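Local coordinates for L-lysine 6-monooxygenase (Pseudomonas syringae pv. tomato, PDB 5CQF), which probably hydroxylates the side-chain amine of L-lysine in siderophore biosynthesis, as an FAD-containing, NADP-linked flavoprotein monooxygenase, at residues G66-H71 with S212-S217; S219-V224 with R290-S295; I230-V235 with T306-Y311. One frame throughout, in Å; residues are numbered along the deposited sequence.

All three contacts lie in or against the Rossmann-type unit whose parallel sheet includes strands 206-210, 231-235 and 308-311. Contacts 1 and 2 share helix 214-226: its first turn receives loop 66-71 in the buried contact 1, through glutamine, backbone and water, while its middle meets helix 287-302 in contact 2 purely through hydrocarbon, with a lysine at the exposed margin. Contact 3 lies farther out, at the edge of the parallel sheet, where ladder bonds and an aromatic row do the work and burial is only partial. Contacts 2 and 3 are bound together, since Val-220 packs on Leu-308 and the carbonyl of Val-224 accepts from Arg-307.

Contact 1 of 3, residues G66-H71 with S212-S217; sequences GTDINH and SGQSAS
Gly-66 leans so closely on the first turn of helix 214-226 that its CA rests 3.4 Å from Ser-215 OG, with no side chain between them; its positive phi, 71°, is readily reached by glycine. That turn fits a Rossmann-type GxGxxA motif, with Gly-213 at the N-cap and Ala-216 its last member, consistent with a dinucleotide-binding site. Loop 66-71 runs across it. Gln-214 is the arm that joins the two. Its CG stands anti to the backbone N (chi1 -173°) and the chain stays extended beyond, so the residue lies alongside the loop backbone: CB sits 3.5 Å from Gly-66 O, and the amide ends beside Thr-67 and Asp-68. Each end of that amide is held. OE1, which lies 3.6 Å from Asp-68 CB, accepts from the backbone N of Asp-286, and NE2 donates to Glu-218. NE2 also donates to a water, 3.2 Å away, which in turn accepts from Ile-69 N at 2.9 Å, so that one water ties the helix to the loop. Glu-218 works twice, since its other carboxylate oxygen takes the N-H of Gly-66, fixing the loop from one turn further along the helix. The loop is stiffened from within as well. Asp-68 makes an Asx turn, while its OD2 takes hydrogen bonds from the backbone N of Gln-248 and the side-chain amide of Asn-251; OD1 receives Asn-70 N at 2.9 Å, from a donor lying 42° out of the carboxylate plane.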
loop_
_atom_site.group_PDB
_atom_site.type_symbol
_atom_site.label_atom_id
_atom_site.label_comp_id
_atom_site.label_asym_id
_atom_site.label_seq_id
_atom_site.Cartn_x
_atom_site.Cartn_y
_atom_site.Cartn_z
ATOM N N GLY A 66 19.549 -1.105 13.566
ATOM C CA GLY A 66 20.046 -0.943 12.198
ATOM C C GLY A 66 19.624 -1.982 11.150
ATOM O O GLY A 66 20.024 -1.872 9.982
ATOM N N THR A 67 18.824 -2.976 11.545
ATOM C CA THR A 67 18.483 -4.088 10.665
ATOM C C THR A 67 17.118 -3.917 9.983
ATOM O O THR A 67 16.128 -3.627 10.636
ATOM C CB THR A 67 18.541 -5.423 11.417
ATOM O OG1 THR A 67 19.807 -5.509 12.085
ATOM C CG2 THR A 67 18.392 -6.595 10.424
ATOM N N ASP A 68 17.098 -4.103 8.661
ATOM C CA ASP A 68 15.876 -4.007 7.861
ATOM C C ASP A 68 15.048 -5.270 8.066
ATOM O O ASP A 68 15.399 -6.342 7.571
ATOM C CB ASP A 68 16.222 -3.799 6.372
ATOM C CG ASP A 68 15.005 -3.729 5.479
ATOM O OD1 ASP A 68 13.882 -3.615 6.016
ATOM O OD2 ASP A 68 15.162 -3.782 4.222
ATOM N N ILE A 69 13.967 -5.135 8.824
ATOM C CA ILE A 69 13.051 -6.267 9.126
ATOM C C ILE A 69 11.799 -6.150 8.282
ATOM O O ILE A 69 10.772 -6.747 8.580
ATOM C CB ILE A 69 12.661 -6.407 10.655
ATOM C CG1 ILE A 69 12.244 -5.085 11.322
ATOM C CG2 ILE A 69 13.820 -6.950 11.463
ATOM C CD1 ILE A 69 10.961 -4.482 10.826
ATOM N N ASN A 70 11.886 -5.388 7.206
ATOM C CA ASN A 70 10.772 -5.275 6.276
ATOM C C ASN A 70 10.957 -6.416 5.260
ATOM O O ASN A 70 11.421 -6.228 4.122
ATOM C CB ASN A 70 10.746 -3.880 5.662
ATOM C CG ASN A 70 9.550 -3.648 4.782
ATOM O OD1 ASN A 70 8.885 -4.574 4.371
ATOM N ND2 ASN A 70 9.296 -2.402 4.456
ATOM N N HIS A 71 10.664 -7.620 5.756
ATOM C CA HIS A 71 10.712 -8.846 4.984
ATOM C C HIS A 71 9.590 -9.788 5.412
ATOM O O HIS A 71 8.913 -9.609 6.439
ATOM C CB HIS A 71 12.075 -9.532 5.089
ATOM C CG HIS A 71 12.479 -9.915 6.471
ATOM N ND1 HIS A 71 11.802 -10.861 7.212
ATOM C CD2 HIS A 71 13.523 -9.518 7.235
ATOM C CE1 HIS A 71 12.402 -11.018 8.381
ATOM N NE2 HIS A 71 13.458 -10.224 8.419
ATOM N N SER A 212 24.919 7.255 6.186
ATOM C CA SER A 212 23.824 7.187 5.224
ATOM C C SER A 212 22.966 5.917 5.278
ATOM O O SER A 212 21.974 5.828 4.575
ATOM C CB SER A 212 24.384 7.381 3.812
ATOM O OG SER A 212 25.019 8.656 3.681
ATOM N N GLY A 213 23.338 4.944 6.101
ATOM C CA GLY A 213 22.571 3.709 6.239
ATOM C C GLY A 213 21.437 3.753 7.261
ATOM O O GLY A 213 21.102 4.806 7.824
ATOM N N GLN A 214 20.869 2.582 7.529
ATOM C CA GLN A 214 19.707 2.485 8.390
ATOM C C GLN A 214 20.007 2.882 9.827
ATOM O O GLN A 214 19.154 3.444 10.489
ATOM C CB GLN A 214 19.072 1.082 8.350
ATOM C CG GLN A 214 17.751 1.044 9.113
ATOM C CD GLN A 214 16.807 -0.058 8.701
ATOM O OE1 GLN A 214 16.732 -0.459 7.527
ATOM N NE2 GLN A 214 16.044 -0.541 9.669
ATOM N N SER A 215 21.201 2.611 10.318
ATOM C CA SER A 215 21.515 2.976 11.690
ATOM C C SER A 215 21.503 4.492 11.833
ATOM O O SER A 215 21.023 5.005 12.838
ATOM C CB SER A 215 22.868 2.401 12.129
ATOM O OG SER A 215 22.860 0.991 11.999
ATOM N N ALA A 216 22.018 5.188 10.818
ATOM C CA ALA A 216 21.969 6.632 10.774
ATOM C C ALA A 216 20.531 7.133 10.716
ATOM O O ALA A 216 20.166 8.088 11.382
ATOM C CB ALA A 216 22.767 7.181 9.599
ATOM N N SER A 217 19.721 6.509 9.897
ATOM C CA SER A 217 18.339 6.941 9.744
ATOM C C SER A 217 17.586 6.813 11.074
ATOM O O SER A 217 16.955 7.759 11.560
ATOM C CB SER A 217 17.681 6.101 8.657
ATOM O OG SER A 217 16.410 6.610 8.365
HETATM O O HOH W 1 13.434 -2.361 9.421
#

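Contact 2 of 3, residues S219-V224 with R290-S295; sequences SVLELV and RQKLFS
Leu-221 and Leu-293 each push a side chain into the surface of the other's helix, and their CA atoms come within 5.5 Å. Leu-221 is the bump on helix 214-226. With CG anti to the backbone N (chi1 -178°), its two methyls spread over the hollow between Lys-292 and Leu-293: CD1 lands on the backbone, 3.8 Å from Leu-293 CA, and CD2 lies against the lysine chain, 3.8 Å from Lys-292 CB. Glu-289 and Leu-296 touch Leu-221 from the two ends of the same hollow, so four residues at i, i+3, i+4 and i+7 surround it. Leu-293 repeats the move in the reverse direction. Its CD1 enters between Val-220, Leu-221 and Val-224, reaching Val-220 CG1 at 3.7 Å and, more loosely, Val-224 CG2 at 4.4 Å, while its CD2 rests on Ser-217, which closes the upstream end. This is knobs-into-holes packing, here reciprocal, between two helices running in roughly the same direction; the axes of the short segments pass 9.7 Å apart and cross at 38°. Both helices belong to the Rossmann-type unit: helix 214-226 leads into strand 231-235, and helix 287-302 leads into strand 308-311, so the interlock fastens together the helical connections on one side of the parallel sheet. Val-220 and Leu-293 meet at about a right angle, as do Leu-221 and Lys-292. The lysine chain, bent at chi2 and chi3, folds back over the rim of the hollow so that CE lies 3.9 Å from Leu-221 CD2, while NZ is held by a salt bridge to Glu-289. On the far flank of helix 287-302, Gln-291 and Phe-294 pack on Leu-105 of a second subunit.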
loop_
_atom_site.group_PDB
_atom_site.type_symbol
_atom_site.label_atom_id
_atom_site.label_comp_id
_atom_site.label_asym_id
_atom_site.label_seq_id
_atom_site.Cartn_x
_atom_site.Cartn_y
_atom_site.Cartn_z
ATOM N N SER A 219 18.696 6.656 14.077
ATOM C CA SER A 219 19.208 7.564 15.084
ATOM C C SER A 219 18.612 8.918 14.892
ATOM O O SER A 219 18.177 9.564 15.835
ATOM C CB SER A 219 20.725 7.656 14.988
ATOM O OG SER A 219 21.332 6.416 15.304
ATOM N N VAL A 220 18.583 9.350 13.647
ATOM C CA VAL A 220 18.008 10.629 13.343
ATOM C C VAL A 220 16.568 10.648 13.781
ATOM O O VAL A 220 16.138 11.572 14.470
ATOM C CB VAL A 220 18.134 10.975 11.853
ATOM C CG1 VAL A 220 17.350 12.232 11.511
ATOM C CG2 VAL A 220 19.597 11.186 11.496
ATOM N N LEU A 221 15.826 9.634 13.385
ATOM C CA LEU A 221 14.408 9.571 13.723
ATOM C C LEU A 221 14.188 9.615 15.218
ATOM O O LEU A 221 13.286 10.311 15.700
ATOM C CB LEU A 221 13.771 8.318 13.145
ATOM C CG LEU A 221 12.259 8.105 13.348
ATOM C CD1 LEU A 221 11.445 9.217 12.719
ATOM C CD2 LEU A 221 11.865 6.783 12.705
ATOM N N GLU A 222 15.012 8.890 15.957
ATOM C CA GLU A 222 14.803 8.780 17.375
ATOM C C GLU A 222 15.104 10.130 18.025
ATOM O O GLU A 222 14.379 10.580 18.941
ATOM C CB GLU A 222 15.638 7.656 17.962
ATOM C CG GLU A 222 15.641 7.592 19.495
ATOM C CD GLU A 222 14.336 7.105 20.123
ATOM O OE1 GLU A 222 13.581 6.356 19.463
ATOM O OE2 GLU A 222 14.090 7.453 21.306
ATOM N N LEU A 223 16.139 10.810 17.538
ATOM C CA LEU A 223 16.469 12.111 18.100
ATOM C C LEU A 223 15.361 13.137 17.847
ATOM O O LEU A 223 14.905 13.779 18.794
ATOM C CB LEU A 223 17.777 12.633 17.559
ATOM C CG LEU A 223 19.011 11.834 17.935
ATOM C CD1 LEU A 223 20.184 12.430 17.183
ATOM C CD2 LEU A 223 19.272 11.840 19.449
ATOM N N VAL A 224 14.936 13.319 16.592
ATOM C CA VAL A 224 13.878 14.292 16.331
ATOM C C VAL A 224 12.548 13.827 16.938
ATOM O O VAL A 224 11.657 14.632 17.115
ATOM C CB VAL A 224 13.662 14.607 14.833
ATOM C CG1 VAL A 224 14.902 15.216 14.211
ATOM C CG2 VAL A 224 13.220 13.370 14.062
ATOM N N ARG A 290 12.487 5.101 6.115
ATOM C CA ARG A 290 12.572 6.320 5.312
ATOM C C ARG A 290 11.275 7.098 5.396
ATOM O O ARG A 290 11.281 8.303 5.581
ATOM C CB ARG A 290 12.840 6.000 3.835
ATOM C CG ARG A 290 14.304 5.848 3.463
ATOM C CD ARG A 290 15.138 7.104 3.768
ATOM N NE ARG A 290 14.643 8.344 3.122
ATOM C CZ ARG A 290 14.293 9.480 3.752
ATOM N NH1 ARG A 290 14.340 9.590 5.084
ATOM N NH2 ARG A 290 13.886 10.521 3.032
ATOM N N GLN A 291 10.167 6.387 5.232
ATOM C CA GLN A 291 8.860 7.004 5.286
ATOM C C GLN A 291 8.615 7.649 6.642
ATOM O O GLN A 291 8.098 8.746 6.713
ATOM C CB GLN A 291 7.773 5.977 4.919
ATOM C CG GLN A 291 6.316 6.377 5.163
ATOM C CD GLN A 291 5.892 7.654 4.442
ATOM O OE1 GLN A 291 6.478 8.031 3.419
ATOM N NE2 GLN A 291 4.862 8.338 4.985
ATOM N N LYS A 292 8.991 6.995 7.727
ATOM C CA LYS A 292 8.715 7.559 9.066
ATOM C C LYS A 292 9.475 8.868 9.239
ATOM O O LYS A 292 8.930 9.877 9.742
ATOM C CB LYS A 292 9.073 6.566 10.186
ATOM C CG LYS A 292 7.900 5.704 10.630
ATOM C CD LYS A 292 8.310 4.292 11.033
ATOM C CE LYS A 292 8.918 4.226 12.418
ATOM N NZ LYS A 292 9.884 3.084 12.562
ATOM N N LEU A 293 10.734 8.847 8.815
ATOM C CA LEU A 293 11.594 10.015 8.977
ATOM C C LEU A 293 11.114 11.132 8.089
ATOM O O LEU A 293 10.911 12.228 8.558
ATOM C CB LEU A 293 13.061 9.679 8.714
ATOM C CG LEU A 293 14.011 10.878 8.767
ATOM C CD1 LEU A 293 13.970 11.585 10.111
ATOM C CD2 LEU A 293 15.398 10.380 8.487
ATOM N N PHE A 294 10.860 10.853 6.823
ATOM C CA PHE A 294 10.378 11.909 5.904
ATOM C C PHE A 294 9.007 12.503 6.331
ATOM O O PHE A 294 8.796 13.725 6.319
ATOM C CB PHE A 294 10.338 11.340 4.476
ATOM C CG PHE A 294 9.938 12.333 3.439
ATOM C CD1 PHE A 294 10.894 13.166 2.830
ATOM C CD2 PHE A 294 8.608 12.456 3.061
ATOM C CE1 PHE A 294 10.504 14.106 1.870
ATOM C CE2 PHE A 294 8.215 13.406 2.113
ATOM C CZ PHE A 294 9.163 14.224 1.516
ATOM N N SER A 295 8.082 11.654 6.740
ATOM C CA SER A 295 6.760 12.132 7.197
ATOM C C SER A 295 6.831 13.049 8.426
ATOM O O SER A 295 6.164 14.067 8.480
ATOM C CB SER A 295 5.843 10.945 7.501
ATOM O OG SER A 295 4.594 11.364 8.015
#

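Contact 3 of 3, residues I230-V235 with T306-Y311; sequences IEVHSV and TRLHTY
His-233 and His-309 stand side by side on neighbouring parallel strands of the Rossmann-type sheet, pointing the same way. Their planes are only 14° apart, but the rings are slid so far, with centroids 4.8 Å apart, that they barely overlap; His-233 CE1 and His-309 CD2 come to 3.7 Å. Tyr-311 extends this row. Its backbone pairs with Val-235, yet with CG beside the backbone N (chi1 -48°) the ring slants back toward His-233, meeting that imidazole rim to rim. The phenol OH arrives at the imidazole edge, near its plane, and makes a 2.8 Å hydrogen bond with His-233 ND1. Leu-341 of strand 338-343 touches both His-233 and Tyr-311, so the aromatic cluster is packed against that strand. On the opposite face, which also carries Ser-234 and Thr-310, Val-232 CG1 lies 4.0 Å from Leu-308 CD1, and both residues rest on Val-220 of helix 214-226. Between the two faces the parallel ladder is regular: Ser-234 N gives a 2.8 Å bond to His-309 O, and Tyr-311 N a slightly longer one, 3.0 Å, to Ser-234 O. Just ahead of strand 308-311, Arg-307 ties three elements together: NE forms a salt bridge with Asp-300, NH1 donates to the carbonyl of Val-224, and NH2 reaches Ile-230 O at 2.7 Å, on a lone pair in the carbonyl plane.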
loop_
_atom_site.group_PDB
_atom_site.type_symbol
_atom_site.label_atom_id
_atom_site.label_comp_id
_atom_site.label_asym_id
_atom_site.label_seq_id
_atom_site.Cartn_x
_atom_site.Cartn_y
_atom_site.Cartn_z
ATOM N N ILE A 230 15.207 19.661 19.347
ATOM C CA ILE A 230 16.450 19.074 18.826
ATOM C C ILE A 230 16.628 19.376 17.340
ATOM O O ILE A 230 15.676 19.277 16.544
ATOM C CB ILE A 230 16.479 17.563 19.040
ATOM C CG1 ILE A 230 16.907 17.250 20.452
ATOM C CG2 ILE A 230 17.458 16.873 18.103
ATOM C CD1 ILE A 230 17.007 15.762 20.727
ATOM N N GLU A 231 17.846 19.747 16.976
ATOM C CA GLU A 231 18.223 19.977 15.582
ATOM C C GLU A 231 19.291 18.981 15.179
ATOM O O GLU A 231 20.208 18.708 15.937
ATOM C CB GLU A 231 18.720 21.415 15.400
ATOM C CG GLU A 231 17.550 22.375 15.346
ATOM C CD GLU A 231 17.923 23.823 15.560
ATOM O OE1 GLU A 231 18.888 24.113 16.333
ATOM O OE2 GLU A 231 17.204 24.666 14.962
ATOM N N VAL A 232 19.152 18.407 14.002
ATOM C CA VAL A 232 20.027 17.344 13.607
ATOM C C VAL A 232 20.703 17.735 12.313
ATOM O O VAL A 232 20.037 18.122 11.381
ATOM C CB VAL A 232 19.255 16.042 13.409
ATOM C CG1 VAL A 232 20.181 14.976 12.860
ATOM C CG2 VAL A 232 18.651 15.580 14.712
ATOM N N HIS A 233 22.026 17.620 12.272
ATOM C CA HIS A 233 22.802 17.813 11.048
ATOM C C HIS A 233 23.303 16.468 10.566
ATOM O O HIS A 233 24.076 15.808 11.249
ATOM C CB HIS A 233 23.968 18.748 11.323
ATOM C CG HIS A 233 23.532 20.055 11.905
ATOM N ND1 HIS A 233 23.273 21.161 11.128
ATOM C CD2 HIS A 233 23.241 20.408 13.174
ATOM C CE1 HIS A 233 22.872 22.152 11.901
ATOM N NE2 HIS A 233 22.836 21.716 13.148
ATOM N N SER A 234 22.847 16.092 9.378
ATOM C CA SER A 234 22.986 14.781 8.835
ATOM C C SER A 234 23.932 14.884 7.672
ATOM O O SER A 234 23.603 15.483 6.644
ATOM C CB SER A 234 21.599 14.280 8.384
ATOM O OG SER A 234 21.652 13.014 7.755
ATOM N N VAL A 235 25.116 14.294 7.845
ATOM C CA VAL A 235 26.226 14.401 6.895
ATOM C C VAL A 235 26.414 13.100 6.150
ATOM O O VAL A 235 26.485 12.034 6.768
ATOM C CB VAL A 235 27.534 14.741 7.612
ATOM C CG1 VAL A 235 28.690 14.725 6.643
ATOM C CG2 VAL A 235 27.446 16.121 8.273
ATOM N N THR A 306 12.017 23.654 10.773
ATOM C CA THR A 306 12.824 22.842 9.857
ATOM C C THR A 306 14.060 22.394 10.639
ATOM O O THR A 306 14.953 23.185 10.886
ATOM C CB THR A 306 13.191 23.627 8.579
ATOM O OG1 THR A 306 13.710 24.923 8.933
ATOM C CG2 THR A 306 11.935 23.807 7.661
ATOM N N ARG A 307 14.076 21.129 11.068
ATOM C CA ARG A 307 14.993 20.670 12.125
ATOM C C ARG A 307 15.993 19.587 11.717
ATOM O O ARG A 307 16.789 19.146 12.550
ATOM C CB ARG A 307 14.187 20.108 13.284
ATOM C CG ARG A 307 13.393 21.143 14.022
ATOM C CD ARG A 307 12.870 20.607 15.340
ATOM N NE ARG A 307 11.958 19.445 15.276
ATOM C CZ ARG A 307 12.175 18.257 15.847
ATOM N NH1 ARG A 307 11.235 17.325 15.790
ATOM N NH2 ARG A 307 13.315 17.984 16.482
ATOM N N LEU A 308 15.915 19.147 10.465
ATOM C CA LEU A 308 16.869 18.238 9.889
ATOM C C LEU A 308 17.597 18.971 8.773
ATOM O O LEU A 308 16.962 19.456 7.850
ATOM C CB LEU A 308 16.146 17.028 9.312
ATOM C CG LEU A 308 17.059 16.049 8.566
ATOM C CD1 LEU A 308 18.068 15.428 9.525
ATOM C CD2 LEU A 308 16.256 14.965 7.860
ATOM N N HIS A 309 18.926 19.052 8.860
ATOM C CA HIS A 309 19.744 19.708 7.841
ATOM C C HIS A 309 20.626 18.660 7.173
ATOM O O HIS A 309 21.356 17.919 7.858
ATOM C CB HIS A 309 20.606 20.769 8.487
ATOM C CG HIS A 309 19.826 21.743 9.315
ATOM N ND1 HIS A 309 19.276 22.894 8.792
ATOM C CD2 HIS A 309 19.476 21.719 10.621
ATOM C CE1 HIS A 309 18.633 23.543 9.742
ATOM N NE2 HIS A 309 18.743 22.852 10.861
ATOM N N THR A 310 20.572 18.603 5.848
ATOM C CA THR A 310 21.311 17.600 5.089
ATOM C C THR A 310 22.561 18.185 4.383
ATOM O O THR A 310 22.479 19.241 3.793
ATOM C CB THR A 310 20.343 16.956 4.101
ATOM O OG1 THR A 310 19.395 16.190 4.851
ATOM C CG2 THR A 310 21.052 16.025 3.166
ATOM N N TYR A 311 23.708 17.514 4.458
ATOM C CA TYR A 311 24.913 17.950 3.732
ATOM C C TYR A 311 25.393 16.767 2.922
ATOM O O TYR A 311 25.967 15.832 3.478
ATOM C CB TYR A 311 26.021 18.453 4.687
ATOM C CG TYR A 311 25.486 19.425 5.714
ATOM C CD1 TYR A 311 24.744 18.975 6.786
ATOM C CD2 TYR A 311 25.670 20.798 5.577
ATOM C CE1 TYR A 311 24.213 19.846 7.702
ATOM C CE2 TYR A 311 25.153 21.687 6.516
ATOM C CZ TYR A 311 24.416 21.183 7.577
ATOM O OH TYR A 311 23.869 22.006 8.510
#